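Long-range contacts in B-type Cna protein (Enterococcus faecium, PDB 6FWY), which is of unknown function but forms the thioester domain of an LPXTG-anchored surface protein, and probably helps the bacterium attach covalently to host targets: residues F14-V19 against L57-G62; L68-A73 against F247-R252; F191-P196 against T232-G237. One frame throughout, in Å; residues are numbered along the deposited sequence.

Contact 1 joins strand 11-21, near the N terminus, to the loop before helix 62-65. It closes a loop of 37 residues that holds strands 26-29, 32-44 and 49-52. Contact 2 opens a few residues later, on strand 67-73, and closes only at residues 247-252. Its long loop contains the helices from 76-84 to 131-150 and the five-stranded sheet. Contact 3 is nested inside that loop, where residues 191-196 meet the start of strand 231-250. Contacts 1 and 2 touch, with Pro-60 and Phe-14 against Leu-68. Contacts 2 and 3 lie on the same long strand 231-250, with centres about 41 Å apart. All three reach the same large antiparallel sheet.

Contact 1: F14-V19 against L57-G62; sequences FIETGV and LPSPTG
Thr-61, Phe-14 and Glu-16 bury most of the surface where strand 11-21 meets the loop 57-62. The loop is bent there by an inverse gamma turn centred on Pro-60. The two branches of Thr-61 do different work. Its methyl CG2 rests on the backbone of the strand, 3.5 Å from Phe-14 O. Its OG1 faces the other way along the strand, beside CG of Glu-16. The two side chains meet at about a right angle.

Phe-14 meets the turn mainly through CB, 3.5 Å from Pro-60 O. Its ring passes obliquely by the proline, with Phe-14 CD2 4.1 Å from Pro-60 CG. The ring carries on inward to Phe-42 of strand 32-44, where the planes are nearly perpendicular. A water accepts from Phe-14 N at 2.7 Å and can donate to Pro-60 O, so it links strand and turn.

Glu-16 is bent at chi2 (-88°), which turns its carboxylate toward the loop. Thr-61 OG1 has Ser-59 OG and Glu-16 OE2 both in reach of its one proton; the bond to the carboxylate would be weak. Ser-59 OG donates to Glu-16 OE2 at 2.9 Å, coming from above the carboxylate plane.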
ATOM      1  N   PHE A  14      16.958  -2.762   9.208  1.00 38.78           N
ATOM      2  CA  PHE A  14      16.575  -1.537   9.898  1.00 38.50           C
ATOM      3  C   PHE A  14      17.769  -0.874  10.569  1.00 39.70           C
ATOM      4  O   PHE A  14      18.720  -1.540  10.997  1.00 40.42           O
ATOM      5  CB  PHE A  14      15.488  -1.826  10.923  1.00 37.13           C
ATOM      6  CG  PHE A  14      14.228  -2.369  10.321  1.00 36.30           C
ATOM      7  CD1 PHE A  14      13.270  -1.509   9.759  1.00 35.28           C
ATOM      8  CD2 PHE A  14      13.976  -3.737  10.318  1.00 36.56           C
ATOM      9  CE1 PHE A  14      12.104  -2.007   9.215  1.00 34.26           C
ATOM     10  CE2 PHE A  14      12.809  -4.246   9.757  1.00 35.70           C
ATOM     11  CZ  PHE A  14      11.881  -3.373   9.196  1.00 34.62           C
ATOM     12  N   ILE A  15      17.678   0.444  10.688  1.00 40.11           N
ATOM     13  CA  ILE A  15      18.777   1.296  11.137  1.00 40.68           C
ATOM     14  C   ILE A  15      18.166   2.303  12.091  1.00 39.57           C
ATOM     15  O   ILE A  15      17.104   2.838  11.809  1.00 37.69           O
ATOM     16  CB  ILE A  15      19.388   2.050   9.939  1.00 42.14           C
ATOM     17  CG1 ILE A  15      19.985   1.069   8.920  1.00 43.14           C
ATOM     18  CG2 ILE A  15      20.460   3.026  10.410  1.00 43.85           C
ATOM     19  CD1 ILE A  15      20.144   1.636   7.522  1.00 44.35           C
ATOM     20  N   GLU A  16      18.841   2.565  13.202  1.00 40.51           N
ATOM     21  CA  GLU A  16      18.427   3.591  14.182  1.00 40.49           C
ATOM     22  C   GLU A  16      18.659   4.985  13.618  1.00 40.73           C
ATOM     23  O   GLU A  16      19.691   5.220  12.978  1.00 42.31           O
ATOM     24  CB  GLU A  16      19.253   3.458  15.460  1.00 42.31           C
ATOM     25  CG  GLU A  16      19.094   2.123  16.227  1.00 42.45           C
ATOM     26  CD  GLU A  16      17.964   2.127  17.228  1.00 43.09           C
ATOM     27  OE1 GLU A  16      16.910   2.769  16.963  1.00 43.35           O
ATOM     28  OE2 GLU A  16      18.092   1.491  18.295  1.00 44.00           O
ATOM     29  N   THR A  17      17.717   5.903  13.827  1.00 39.31           N
ATOM     30  CA  THR A  17      17.886   7.308  13.398  1.00 39.96           C
ATOM     31  C   THR A  17      18.650   8.170  14.404  1.00 40.41           C
ATOM     32  O   THR A  17      19.098   9.259  14.064  1.00 41.55           O
ATOM     33  CB  THR A  17      16.527   8.017  13.180  1.00 39.24           C
ATOM     34  OG1 THR A  17      15.829   8.124  14.431  1.00 37.66           O
ATOM     35  CG2 THR A  17      15.675   7.265  12.187  1.00 38.34           C
ATOM     36  N   GLY A  18      18.758   7.716  15.641  1.00 39.73           N
ATOM     37  CA  GLY A  18      19.296   8.511  16.747  1.00 40.75           C
ATOM     38  C   GLY A  18      18.211   9.139  17.614  1.00 39.51           C
ATOM     39  O   GLY A  18      18.516   9.656  18.661  1.00 40.26           O
ATOM     40  N   VAL A  19      16.964   9.146  17.158  1.00 38.37           N
ATOM     41  CA  VAL A  19      15.855   9.644  17.955  1.00 38.58           C
ATOM     42  C   VAL A  19      15.371   8.574  18.948  1.00 37.32           C
ATOM     43  O   VAL A  19      15.127   7.430  18.577  1.00 36.97           O
ATOM     44  CB  VAL A  19      14.680  10.123  17.076  1.00 37.93           C
ATOM     45  CG1 VAL A  19      13.460  10.495  17.934  1.00 36.77           C
ATOM     46  CG2 VAL A  19      15.120  11.300  16.182  1.00 39.05           C
ATOM     47  N   LEU A  57      10.175  -6.082  23.533  1.00 35.18           N
ATOM     48  CA  LEU A  57      11.396  -6.567  22.865  1.00 35.77           C
ATOM     49  C   LEU A  57      12.197  -5.367  22.346  1.00 34.98           C
ATOM     50  O   LEU A  57      11.619  -4.327  22.023  1.00 33.99           O
ATOM     51  CB  LEU A  57      11.044  -7.517  21.716  1.00 35.63           C
ATOM     52  CG  LEU A  57      10.426  -8.879  22.108  1.00 36.71           C
ATOM     53  CD1 LEU A  57      10.088  -9.713  20.880  1.00 36.90           C
ATOM     54  CD2 LEU A  57      11.291  -9.710  23.068  1.00 37.83           C
ATOM     55  N   PRO A  58      13.538  -5.503  22.270  1.00 36.01           N
ATOM     56  CA  PRO A  58      14.370  -4.412  21.759  1.00 36.19           C
ATOM     57  C   PRO A  58      14.207  -4.136  20.247  1.00 35.90           C
ATOM     58  O   PRO A  58      13.741  -4.989  19.498  1.00 35.22           O
ATOM     59  CB  PRO A  58      15.787  -4.909  22.056  1.00 37.79           C
ATOM     60  CG  PRO A  58      15.659  -6.380  22.008  1.00 38.44           C
ATOM     61  CD  PRO A  58      14.359  -6.658  22.657  1.00 37.24           C
ATOM     62  N   SER A  59      14.603  -2.934  19.835  1.00 36.52           N
ATOM     63  CA  SER A  59      14.567  -2.497  18.429  1.00 36.43           C
ATOM     64  C   SER A  59      15.331  -3.440  17.493  1.00 35.74           C
ATOM     65  O   SER A  59      16.348  -3.979  17.887  1.00 36.09           O
ATOM     66  CB  SER A  59      15.121  -1.067  18.300  1.00 38.13           C
ATOM     67  OG  SER A  59      16.580  -0.972  18.391  1.00 41.84           O
ATOM     68  N   PRO A  60      14.836  -3.625  16.260  1.00 34.83           N
ATOM     69  CA  PRO A  60      15.419  -4.649  15.378  1.00 36.00           C
ATOM     70  C   PRO A  60      16.599  -4.078  14.536  1.00 36.15           C
ATOM     71  O   PRO A  60      16.564  -4.121  13.321  1.00 35.66           O
ATOM     72  CB  PRO A  60      14.233  -5.020  14.495  1.00 35.39           C
ATOM     73  CG  PRO A  60      13.497  -3.729  14.347  1.00 34.52           C
ATOM     74  CD  PRO A  60      13.737  -2.899  15.582  1.00 34.05           C
ATOM     75  N   THR A  61      17.627  -3.603  15.227  1.00 37.17           N
ATOM     76  CA  THR A  61      18.754  -2.871  14.664  1.00 38.14           C
ATOM     77  C   THR A  61      20.083  -3.357  15.246  1.00 39.87           C
ATOM     78  O   THR A  61      20.135  -4.011  16.293  1.00 38.68           O
ATOM     79  CB  THR A  61      18.638  -1.355  14.976  1.00 38.16           C
ATOM     80  OG1 THR A  61      18.386  -1.152  16.389  1.00 38.29           O
ATOM     81  CG2 THR A  61      17.491  -0.725  14.195  1.00 37.05           C
ATOM     82  N   GLY A  62      21.170  -3.020  14.549  1.00 41.74           N
ATOM     83  CA  GLY A  62      22.525  -3.465  14.910  1.00 44.03           C
ATOM     84  C   GLY A  62      22.927  -4.771  14.241  1.00 45.17           C
ATOM     85  O   GLY A  62      22.161  -5.355  13.502  1.00 46.04           O
TER
HETATM   86  O   HOH W   1      17.650  -4.829  10.882  1.00 34.84           O

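Contact 2: L68-A73 against F247-R252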
ATOM      1  N   LEU A  68      15.737  -8.996   9.086  1.00 38.44           N
ATOM      2  CA  LEU A  68      14.548  -9.721   9.543  1.00 37.92           C
ATOM      3  C   LEU A  68      13.831 -10.271   8.306  1.00 37.74           C
ATOM      4  O   LEU A  68      13.588  -9.539   7.356  1.00 36.59           O
ATOM      5  CB  LEU A  68      13.615  -8.766  10.278  1.00 36.64           C
ATOM      6  CG  LEU A  68      13.912  -8.415  11.741  1.00 36.76           C
ATOM      7  CD1 LEU A  68      15.206  -7.688  11.892  1.00 37.60           C
ATOM      8  CD2 LEU A  68      12.807  -7.542  12.300  1.00 35.29           C
ATOM      9  N   LYS A  69      13.489 -11.557   8.329  1.00 38.44           N
ATOM     10  CA  LYS A  69      12.757 -12.189   7.213  1.00 39.26           C
ATOM     11  C   LYS A  69      11.299 -11.723   7.217  1.00 38.17           C
ATOM     12  O   LYS A  69      10.762 -11.325   8.258  1.00 35.87           O
ATOM     13  CB  LYS A  69      12.837 -13.702   7.358  1.00 40.95           C
ATOM     14  CG  LYS A  69      12.394 -14.595   6.226  1.00 42.06           C
ATOM     15  CD  LYS A  69      12.208 -16.011   6.800  1.00 43.41           C
ATOM     16  CE  LYS A  69      11.678 -17.021   5.773  1.00 44.54           C
ATOM     17  NZ  LYS A  69      10.620 -17.942   6.315  1.00 45.11           N
ATOM     18  N   TYR A  70      10.690 -11.756   6.031  1.00 38.20           N
ATOM     19  CA  TYR A  70       9.269 -11.448   5.834  1.00 37.75           C
ATOM     20  C   TYR A  70       8.387 -12.307   6.732  1.00 37.75           C
ATOM     21  O   TYR A  70       8.624 -13.498   6.869  1.00 38.22           O
ATOM     22  CB  TYR A  70       8.867 -11.678   4.377  1.00 38.20           C
ATOM     23  CG  TYR A  70       7.400 -11.504   4.091  1.00 38.19           C
ATOM     24  CD1 TYR A  70       6.821 -10.246   4.155  1.00 37.68           C
ATOM     25  CD2 TYR A  70       6.581 -12.594   3.764  1.00 38.93           C
ATOM     26  CE1 TYR A  70       5.464 -10.057   3.884  1.00 37.79           C
ATOM     27  CE2 TYR A  70       5.228 -12.407   3.474  1.00 38.97           C
ATOM     28  CZ  TYR A  70       4.671 -11.142   3.545  1.00 38.32           C
ATOM     29  OH  TYR A  70       3.334 -10.925   3.306  1.00 38.71           O
ATOM     30  N   LYS A  71       7.387 -11.678   7.353  1.00 37.27           N
ATOM     31  CA  LYS A  71       6.449 -12.372   8.212  1.00 38.25           C
ATOM     32  C   LYS A  71       5.039 -12.381   7.616  1.00 38.56           C
ATOM     33  O   LYS A  71       4.428 -13.433   7.512  1.00 39.41           O
ATOM     34  CB  LYS A  71       6.433 -11.722   9.594  1.00 37.51           C
ATOM     35  CG  LYS A  71       5.536 -12.409  10.599  1.00 37.77           C
ATOM     36  CD  LYS A  71       5.582 -11.616  11.908  1.00 37.47           C
ATOM     37  CE  LYS A  71       4.384 -11.861  12.828  1.00 38.14           C
ATOM     38  NZ  LYS A  71       4.409 -13.211  13.444  1.00 39.71           N
ATOM     39  N   GLY A  72       4.519 -11.205   7.264  1.00 38.26           N
ATOM     40  CA  GLY A  72       3.173 -11.103   6.700  1.00 38.34           C
ATOM     41  C   GLY A  72       2.793  -9.732   6.196  1.00 38.02           C
ATOM     42  O   GLY A  72       3.570  -8.757   6.279  1.00 39.08           O
ATOM     43  N   ALA A  73       1.586  -9.667   5.640  1.00 37.63           N
ATOM     44  CA  ALA A  73       1.067  -8.438   5.033  1.00 37.28           C
ATOM     45  C   ALA A  73       0.345  -7.654   6.096  1.00 36.26           C
ATOM     46  O   ALA A  73      -0.496  -8.195   6.788  1.00 38.41           O
ATOM     47  CB  ALA A  73       0.125  -8.786   3.893  1.00 37.77           C
ATOM     48  N   PHE A 247       4.131  -4.051   5.397  1.00 32.87           N
ATOM     49  CA  PHE A 247       4.524  -5.448   5.623  1.00 32.64           C
ATOM     50  C   PHE A 247       5.198  -5.613   6.982  1.00 32.37           C
ATOM     51  O   PHE A 247       5.851  -4.697   7.477  1.00 31.93           O
ATOM     52  CB  PHE A 247       5.436  -5.940   4.499  1.00 33.05           C
ATOM     53  CG  PHE A 247       4.782  -5.918   3.146  1.00 32.71           C
ATOM     54  CD1 PHE A 247       3.893  -6.912   2.768  1.00 32.61           C
ATOM     55  CD2 PHE A 247       5.044  -4.885   2.267  1.00 33.74           C
ATOM     56  CE1 PHE A 247       3.277  -6.877   1.528  1.00 33.36           C
ATOM     57  CE2 PHE A 247       4.455  -4.849   0.993  1.00 34.27           C
ATOM     58  CZ  PHE A 247       3.567  -5.849   0.624  1.00 33.91           C
ATOM     59  N   THR A 248       5.021  -6.788   7.572  1.00 32.53           N
ATOM     60  CA  THR A 248       5.602  -7.103   8.869  1.00 32.53           C
ATOM     61  C   THR A 248       6.770  -8.046   8.697  1.00 32.72           C
ATOM     62  O   THR A 248       6.766  -8.908   7.799  1.00 33.74           O
ATOM     63  CB  THR A 248       4.586  -7.787   9.795  1.00 32.93           C
ATOM     64  OG1 THR A 248       4.179  -9.027   9.196  1.00 33.10           O
ATOM     65  CG2 THR A 248       3.370  -6.881  10.016  1.00 32.77           C
ATOM     66  N   PHE A 249       7.755  -7.886   9.577  1.00 32.36           N
ATOM     67  CA  PHE A 249       8.972  -8.668   9.570  1.00 32.74           C
ATOM     68  C   PHE A 249       9.289  -9.316  10.917  1.00 32.89           C
ATOM     69  O   PHE A 249       8.981  -8.770  11.973  1.00 30.81           O
ATOM     70  CB  PHE A 249      10.130  -7.802   9.087  1.00 33.34           C
ATOM     71  CG  PHE A 249       9.968  -7.371   7.661  1.00 33.95           C
ATOM     72  CD1 PHE A 249      10.303  -8.214   6.605  1.00 34.40           C
ATOM     73  CD2 PHE A 249       9.380  -6.149   7.379  1.00 33.42           C
ATOM     74  CE1 PHE A 249      10.128  -7.819   5.304  1.00 34.59           C
ATOM     75  CE2 PHE A 249       9.173  -5.758   6.059  1.00 34.12           C
ATOM     76  CZ  PHE A 249       9.559  -6.599   5.022  1.00 34.01           C
ATOM     77  N   ASP A 250       9.945 -10.470  10.845  1.00 33.58           N
ATOM     78  CA  ASP A 250      10.080 -11.383  11.964  1.00 34.22           C
ATOM     79  C   ASP A 250      11.337 -11.106  12.785  1.00 34.43           C
ATOM     80  O   ASP A 250      12.434 -11.321  12.323  1.00 35.83           O
ATOM     81  CB  ASP A 250      10.049 -12.811  11.422  1.00 35.28           C
ATOM     82  CG  ASP A 250      10.022 -13.897  12.507  1.00 36.55           C
ATOM     83  OD1 ASP A 250      10.122 -13.632  13.718  1.00 35.84           O
ATOM     84  OD2 ASP A 250       9.949 -15.062  12.090  1.00 38.89           O
ATOM     85  N   GLY A 251      11.144 -10.613  14.008  1.00 34.50           N
ATOM     86  CA  GLY A 251      12.224 -10.413  14.988  1.00 34.34           C
ATOM     87  C   GLY A 251      12.701 -11.660  15.727  1.00 34.69           C
ATOM     88  O   GLY A 251      13.621 -11.575  16.542  1.00 33.80           O
ATOM     89  N   ARG A 252      12.095 -12.807  15.424  1.00 35.53           N
ATOM     90  CA  ARG A 252      12.559 -14.149  15.838  1.00 36.98           C
ATOM     91  C   ARG A 252      12.467 -14.359  17.349  1.00 36.81           C
ATOM     92  O   ARG A 252      13.233 -15.127  17.911  1.00 37.45           O
ATOM     93  CB  ARG A 252      14.002 -14.436  15.358  1.00 37.92           C
ATOM     94  CG  ARG A 252      14.260 -14.176  13.874  1.00 38.24           C
ATOM     95  CD  ARG A 252      15.651 -14.648  13.462  1.00 39.76           C
ATOM     96  NE  ARG A 252      16.684 -13.738  13.934  1.00 39.12           N
ATOM     97  CZ  ARG A 252      17.060 -12.606  13.331  1.00 39.10           C
ATOM     98  NH1 ARG A 252      16.523 -12.197  12.157  1.00 39.01           N
ATOM     99  NH2 ARG A 252      18.009 -11.871  13.899  1.00 39.41           N
TER
HETATM  100  O   HOH W   2      13.919 -12.980  10.736  1.00 38.86           O
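Thr-248 and Gly-72 form the centre of this antiparallel pairing, which contains a classic beta bulge. Two residues of one strand, Lys-71 and Gly-72, stand opposite the single Thr-248, so the pairing slips by one residue.

Thr-248 O accepts from Lys-71 N at 2.9 Å and from Gly-72 N at 3.3 Å, both from the same face of its carbonyl. Gly-72 O is likewise gripped twice. Thr-248 N meets it almost straight at 2.8 Å (177°), and Thr-248 OG1 donates from above the carbonyl plane at 3.0 Å. With chi1 at 62°, OG1 is swung over the glycine. Beyond the bulge, Asp-250 N bonds to Lys-69 O at 2.8 Å.

Apolar contacts add to the pairing. CE1 of Tyr-70 lies 3.7 Å from CD1 of Phe-247, which comes at the edge of the tyrosine ring. Leu-68 CB meets CB of Phe-249 at 3.8 Å. CD1 of Phe-249 reaches Tyr-70 CA at 3.5 Å, and the carbonyl of Lys-69 lies at the edge of the ring.

Polar groups and a water finish the end of the pairing. Asp-250 OD1 accepts from Arg-252 N in an Asx turn. A water joins Lys-69 N, Asp-250 O and Arg-252 NH1, while NH2 of Arg-252 bonds to Ala-65 O.

Strand 67-73 is flanked in the sheet by strand 11-21 and strand 231-250. Backbone hydrogen bonds join Leu-68 to Ala-12 and Tyr-70 to Thr-10. Strand 231-250 pairs in turn with 258-277, where Phe-247 and Phe-249 pack on Ile-262.

Contact 3: F191-P196 against T232-G237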
ATOM      1  N   PHE A 191      -5.713 -12.424 -24.958  1.00 40.48           N
ATOM      2  CA  PHE A 191      -6.889 -12.767 -25.756  1.00 40.68           C
ATOM      3  C   PHE A 191      -7.384 -14.144 -25.366  1.00 41.74           C
ATOM      4  O   PHE A 191      -6.619 -15.104 -25.346  1.00 42.66           O
ATOM      5  CB  PHE A 191      -6.583 -12.623 -27.238  1.00 40.39           C
ATOM      6  CG  PHE A 191      -6.384 -11.189 -27.635  1.00 39.28           C
ATOM      7  CD1 PHE A 191      -7.453 -10.382 -27.968  1.00 38.90           C
ATOM      8  CD2 PHE A 191      -5.120 -10.637 -27.594  1.00 39.78           C
ATOM      9  CE1 PHE A 191      -7.269  -9.044 -28.276  1.00 38.85           C
ATOM     10  CE2 PHE A 191      -4.907  -9.288 -27.903  1.00 39.57           C
ATOM     11  CZ  PHE A 191      -5.989  -8.487 -28.235  1.00 38.99           C
ATOM     12  N   THR A 192      -8.662 -14.212 -25.013  1.00 42.02           N
ATOM     13  CA  THR A 192      -9.277 -15.422 -24.467  1.00 43.40           C
ATOM     14  C   THR A 192     -10.088 -16.193 -25.497  1.00 44.44           C
ATOM     15  O   THR A 192     -10.636 -17.237 -25.179  1.00 46.72           O
ATOM     16  CB  THR A 192     -10.154 -15.069 -23.257  1.00 43.42           C
ATOM     17  OG1 THR A 192     -11.043 -14.005 -23.618  1.00 43.45           O
ATOM     18  CG2 THR A 192      -9.280 -14.603 -22.099  1.00 42.50           C
ATOM     19  N   SER A 193     -10.144 -15.683 -26.727  1.00 44.18           N
ATOM     20  CA  SER A 193     -10.677 -16.398 -27.883  1.00 44.68           C
ATOM     21  C   SER A 193      -9.695 -16.263 -29.038  1.00 45.04           C
ATOM     22  O   SER A 193      -8.655 -15.614 -28.918  1.00 44.33           O
ATOM     23  CB  SER A 193     -12.024 -15.814 -28.297  1.00 44.24           C
ATOM     24  OG  SER A 193     -11.891 -14.490 -28.787  1.00 42.25           O
ATOM     25  N   ALA A 194     -10.041 -16.893 -30.158  1.00 45.60           N
ATOM     26  CA  ALA A 194      -9.295 -16.788 -31.403  1.00 45.50           C
ATOM     27  C   ALA A 194      -9.161 -15.342 -31.872  1.00 43.89           C
ATOM     28  O   ALA A 194     -10.132 -14.598 -31.872  1.00 43.88           O
ATOM     29  CB  ALA A 194      -9.964 -17.636 -32.478  1.00 46.88           C
ATOM     30  N   LYS A 195      -7.952 -14.955 -32.249  1.00 43.21           N
ATOM     31  CA  LYS A 195      -7.702 -13.638 -32.828  1.00 42.24           C
ATOM     32  C   LYS A 195      -7.901 -13.727 -34.340  1.00 42.56           C
ATOM     33  O   LYS A 195      -7.286 -14.579 -34.988  1.00 42.92           O
ATOM     34  CB  LYS A 195      -6.280 -13.169 -32.529  1.00 42.05           C
ATOM     35  CG  LYS A 195      -6.088 -12.773 -31.093  1.00 41.85           C
ATOM     36  CD  LYS A 195      -4.668 -12.884 -30.592  1.00 42.22           C
ATOM     37  CE  LYS A 195      -3.873 -11.711 -31.103  1.00 42.39           C
ATOM     38  NZ  LYS A 195      -2.593 -11.650 -30.349  1.00 43.24           N
ATOM     39  N   PRO A 196      -8.734 -12.840 -34.913  1.00 41.93           N
ATOM     40  CA  PRO A 196      -8.829 -12.824 -36.379  1.00 42.39           C
ATOM     41  C   PRO A 196      -7.492 -12.460 -37.028  1.00 42.03           C
ATOM     42  O   PRO A 196      -6.706 -11.691 -36.451  1.00 40.80           O
ATOM     43  CB  PRO A 196      -9.888 -11.760 -36.665  1.00 41.69           C
ATOM     44  CG  PRO A 196     -10.011 -10.943 -35.428  1.00 41.65           C
ATOM     45  CD  PRO A 196      -9.571 -11.799 -34.275  1.00 41.29           C
ATOM     46  N   THR A 232     -16.987 -12.436 -33.064  1.00 44.54           N
ATOM     47  CA  THR A 232     -16.581 -11.781 -31.838  1.00 43.84           C
ATOM     48  C   THR A 232     -15.164 -12.161 -31.433  1.00 43.22           C
ATOM     49  O   THR A 232     -14.635 -13.209 -31.804  1.00 43.73           O
ATOM     50  CB  THR A 232     -17.508 -12.149 -30.663  1.00 44.36           C
ATOM     51  OG1 THR A 232     -17.461 -13.564 -30.455  1.00 44.88           O
ATOM     52  CG2 THR A 232     -18.954 -11.726 -30.938  1.00 45.50           C
ATOM     53  N   LEU A 233     -14.595 -11.293 -30.618  1.00 42.29           N
ATOM     54  CA  LEU A 233     -13.289 -11.460 -30.027  1.00 42.03           C
ATOM     55  C   LEU A 233     -13.446 -11.098 -28.555  1.00 41.63           C
ATOM     56  O   LEU A 233     -14.155 -10.153 -28.232  1.00 40.90           O
ATOM     57  CB  LEU A 233     -12.348 -10.463 -30.703  1.00 41.82           C
ATOM     58  CG  LEU A 233     -10.951 -10.283 -30.178  1.00 41.72           C
ATOM     59  CD1 LEU A 233     -10.214 -11.621 -30.250  1.00 42.79           C
ATOM     60  CD2 LEU A 233     -10.263  -9.242 -31.047  1.00 41.46           C
ATOM     61  N   SER A 234     -12.793 -11.831 -27.663  1.00 41.83           N
ATOM     62  CA  SER A 234     -12.807 -11.472 -26.243  1.00 41.81           C
ATOM     63  C   SER A 234     -11.394 -11.354 -25.697  1.00 40.94           C
ATOM     64  O   SER A 234     -10.488 -12.032 -26.148  1.00 40.96           O
ATOM     65  CB  SER A 234     -13.661 -12.461 -25.434  1.00 43.21           C
ATOM     66  OG  SER A 234     -13.101 -13.760 -25.444  1.00 44.43           O
ATOM     67  N   PHE A 235     -11.208 -10.459 -24.731  1.00 40.47           N
ATOM     68  CA  PHE A 235      -9.902 -10.265 -24.086  1.00 39.72           C
ATOM     69  C   PHE A 235     -10.029  -9.679 -22.684  1.00 39.52           C
ATOM     70  O   PHE A 235     -11.111  -9.264 -22.266  1.00 39.75           O
ATOM     71  CB  PHE A 235      -8.994  -9.379 -24.955  1.00 39.13           C
ATOM     72  CG  PHE A 235      -9.421  -7.934 -25.042  1.00 38.89           C
ATOM     73  CD1 PHE A 235     -10.389  -7.527 -25.944  1.00 39.60           C
ATOM     74  CD2 PHE A 235      -8.829  -6.976 -24.233  1.00 38.94           C
ATOM     75  CE1 PHE A 235     -10.789  -6.190 -26.016  1.00 40.03           C
ATOM     76  CE2 PHE A 235      -9.208  -5.638 -24.297  1.00 39.29           C
ATOM     77  CZ  PHE A 235     -10.190  -5.243 -25.190  1.00 39.96           C
ATOM     78  N   LYS A 236      -8.902  -9.666 -21.979  1.00 38.71           N
ATOM     79  CA  LYS A 236      -8.753  -8.943 -20.715  1.00 38.18           C
ATOM     80  C   LYS A 236      -7.372  -8.298 -20.685  1.00 37.20           C
ATOM     81  O   LYS A 236      -6.498  -8.629 -21.493  1.00 37.14           O
ATOM     82  CB  LYS A 236      -8.892  -9.875 -19.508  1.00 38.38           C
ATOM     83  CG  LYS A 236      -7.897 -11.015 -19.475  1.00 38.60           C
ATOM     84  CD  LYS A 236      -7.711 -11.673 -18.137  1.00 39.90           C
ATOM     85  CE  LYS A 236      -6.554 -12.661 -18.228  1.00 40.49           C
ATOM     86  NZ  LYS A 236      -6.487 -13.540 -17.023  1.00 41.37           N
ATOM     87  N   GLY A 237      -7.189  -7.401 -19.727  1.00 36.36           N
ATOM     88  CA  GLY A 237      -5.901  -6.806 -19.425  1.00 36.48           C
ATOM     89  C   GLY A 237      -5.448  -7.278 -18.068  1.00 36.64           C
ATOM     90  O   GLY A 237      -6.281  -7.562 -17.214  1.00 37.12           O
TER
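Leu-233 is the bump of this contact, and the loop 191-196 curls round it to make the hollow. Its CG lies anti to the backbone N (chi1 172°), which carries the two methyls in among the loop residues. CD1 is 3.4 Å from Ala-194 O and also touches Ser-193 OG. Phe-191 CD1 closes one wall, 3.8 Å from the same methyl. Pro-196 closes another, with CD 4.1 Å from CD1, and crosses the leucine at about a right angle.

A second fit lies beside the first. The CD1-CE1 side of the Phe-191 ring sits in the notch between the methyls of Leu-233 and CB of Phe-235, and its CD1 comes within 3.5 Å of that CB. The two phenylalanines run alongside each other in the same direction. Their rings stand obliquely, with planes at 44° and centroids 5.6 Å apart. The backbones pair antiparallel here, at a non-hydrogen-bonded position.

Polar atoms fill the far side, around Ser-234. Thr-192 N donates to Ser-234 O at 3.1 Å, from above the carbonyl plane. Thr-192 OG1 and Ser-234 OG share a hydrogen bond of 2.8 Å, and either could be the donor. Ser-193 OG accepts from Ser-234 N at 3.0 Å.

The chemistry thus divides the contact in two. Aromatic and aliphatic groups face inward, where Met-199 touches both Phe-191 and Leu-233, and Phe-235 meets Phe-220 and Ile-222 of strand 218-225 in the second sheet. Hydroxyls face the more exposed side. After strand 185-191 ends, a serine side chain takes the part that a strand carbonyl would play, and it satisfies the backbone N-H of Ser-234. The loop therefore stays bonded to strand 231-250 without continuing as a regular strand.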